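Local coordinates for hypothetical protein Atu0120 (Agrobacterium tumefaciens, PDB 2I6H) that is of unknown function but belongs to DUF924, a family of bacterial proteins, and has an all-helical chain crystallised with calcium ions, at residues G100-Y105 against G184-E189. Residues are numbered along the deposited sequence; the frame is centred on the assembly and turned at random.
Sequences GTAHMY and GILLRE
Met104 N donates to Thr101 O at 3.0 Å, closing a tight turn whose outer surface receives Ile185. The methyl CG2 of Ile185 rests on the backbone of this turn, 3.3 Å from Ala102 N and 3.4 Å from Thr101 C. The Ile185 torsion explains this reach: CG2 lies anti to its own backbone N, while CG1 (chi1 -71°) lies anti to the carbonyl carbon and carries CD1 to Met104, which is present as selenomethionine. There the chain bend at chi3 (-60°) turns methyl CE onto Ile185 CD1 at 3.3 Å, closer than usual van der Waals contact, and the two side chains cross at about a right angle.

Tyr105 bounds the same apolar patch. Its ring presents an edge to Ile185, with CE2 4.3 Å from CG2 near the ring plane, whereas Met104 CB sits over the centre of one face. Leu186 CD2 approaches the ring obliquely and also meets Ala102 CB at 4.2 Å. On the other branch of Leu186, CD1 covers one face of the Arg188 guanidinium, 3.5 Å above its plane and offset toward the rim; Arg188 NH2 forms a salt bridge with Glu143.

The contact is thus an apolar surface junction between the loop joining helices 80-97 and 108-120 and the end of short helix 183-186, where Leu187 has positive phi (59°) and two bonds run back into the last turn, Leu187 N to Gly184 O (3.3 Å) among them, a Schellman motif.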
# COMPACT_ATOMS: atom_id res chain seq x y z
N GLY A 100 0.62 3.36 21.52
CA GLY A 100 -0.42 3.46 22.56
C GLY A 100 -0.26 4.63 23.51
O GLY A 100 -1.02 4.74 24.50
N THR A 101 0.71 5.52 23.23
CA THR A 101 0.98 6.69 24.07
C THR A 101 1.10 7.99 23.29
O THR A 101 1.35 7.98 22.06
CB THR A 101 2.29 6.55 24.93
OG1 THR A 101 3.45 6.77 24.11
CG2 THR A 101 2.40 5.17 25.59
N ALA A 102 0.99 9.10 24.02
CA ALA A 102 1.09 10.43 23.39
C ALA A 102 2.50 10.66 22.82
O ALA A 102 2.67 11.55 21.98
CB ALA A 102 0.73 11.52 24.40
N HIS A 103 3.48 9.86 23.27
CA HIS A 103 4.85 9.92 22.74
C HIS A 103 4.87 9.59 21.24
O HIS A 103 5.77 10.03 20.56
CB HIS A 103 5.80 9.00 23.49
CG HIS A 103 6.01 9.41 24.92
ND1 HIS A 103 6.69 10.55 25.29
CD2 HIS A 103 5.57 8.84 26.07
CE1 HIS A 103 6.73 10.63 26.61
NE2 HIS A 103 6.04 9.61 27.12
N MSE A 104 3.87 8.86 20.76
CA MSE A 104 3.83 8.51 19.32
C MSE A 104 3.81 9.76 18.41
O MSE A 104 4.32 9.71 17.26
CB MSE A 104 2.60 7.68 19.01
CG MSE A 104 2.83 6.27 19.16
SE MSE A 104 1.14 5.43 18.46
CE MSE A 104 -0.13 6.16 19.63
N TYR A 105 3.27 10.89 18.94
CA TYR A 105 3.06 12.11 18.12
C TYR A 105 3.97 13.27 18.53
O TYR A 105 3.96 14.34 17.88
CB TYR A 105 1.57 12.56 18.21
CG TYR A 105 0.63 11.38 18.04
CD1 TYR A 105 0.64 10.64 16.85
CD2 TYR A 105 -0.21 10.96 19.07
CE1 TYR A 105 -0.18 9.50 16.68
CE2 TYR A 105 -1.02 9.83 18.91
CZ TYR A 105 -1.00 9.13 17.71
OH TYR A 105 -1.79 8.02 17.50
N GLY A 184 -8.49 9.33 22.36
CA GLY A 184 -8.31 8.72 23.68
C GLY A 184 -6.94 9.05 24.25
O GLY A 184 -6.80 9.49 25.40
N ILE A 185 -5.92 8.84 23.42
CA ILE A 185 -4.53 9.04 23.85
C ILE A 185 -4.27 10.54 24.16
O ILE A 185 -3.49 10.89 25.06
CB ILE A 185 -3.56 8.59 22.73
CG1 ILE A 185 -3.57 7.07 22.59
CG2 ILE A 185 -2.13 9.08 23.00
CD1 ILE A 185 -3.01 6.59 21.23
N LEU A 186 -4.91 11.41 23.40
CA LEU A 186 -4.71 12.85 23.58
C LEU A 186 -5.72 13.51 24.52
O LEU A 186 -5.69 14.73 24.69
CB LEU A 186 -4.70 13.55 22.23
CG LEU A 186 -3.50 13.18 21.32
CD1 LEU A 186 -3.68 13.88 20.00
CD2 LEU A 186 -2.10 13.49 21.92
N LEU A 187 -6.65 12.72 25.07
CA LEU A 187 -7.65 13.27 26.01
C LEU A 187 -8.52 14.37 25.38
O LEU A 187 -8.84 15.38 26.03
CB LEU A 187 -6.99 13.74 27.33
CG LEU A 187 -6.42 12.66 28.25
CD1 LEU A 187 -5.03 12.24 27.80
CD2 LEU A 187 -6.30 13.18 29.68
N ARG A 188 -8.90 14.16 24.12
CA ARG A 188 -9.82 15.05 23.41
C ARG A 188 -11.20 14.46 23.42
O ARG A 188 -11.39 13.24 23.36
CB ARG A 188 -9.39 15.21 21.93
CG ARG A 188 -7.93 15.46 21.80
CD ARG A 188 -7.52 15.93 20.41
NE ARG A 188 -7.59 14.89 19.38
CZ ARG A 188 -6.80 14.89 18.30
NH1 ARG A 188 -6.91 13.93 17.39
NH2 ARG A 188 -5.88 15.86 18.14
N GLU A 189 -12.18 15.35 23.47
CA GLU A 189 -13.58 14.97 23.47
C GLU A 189 -14.01 14.58 22.05
O GLU A 189 -13.92 15.37 21.13
CB GLU A 189 -14.45 16.11 24.00
CG GLU A 189 -14.13 16.53 25.44
CD GLU A 189 -15.10 17.57 25.96
OE1 GLU A 189 -16.32 17.27 26.03
OE2 GLU A 189 -14.65 18.69 26.30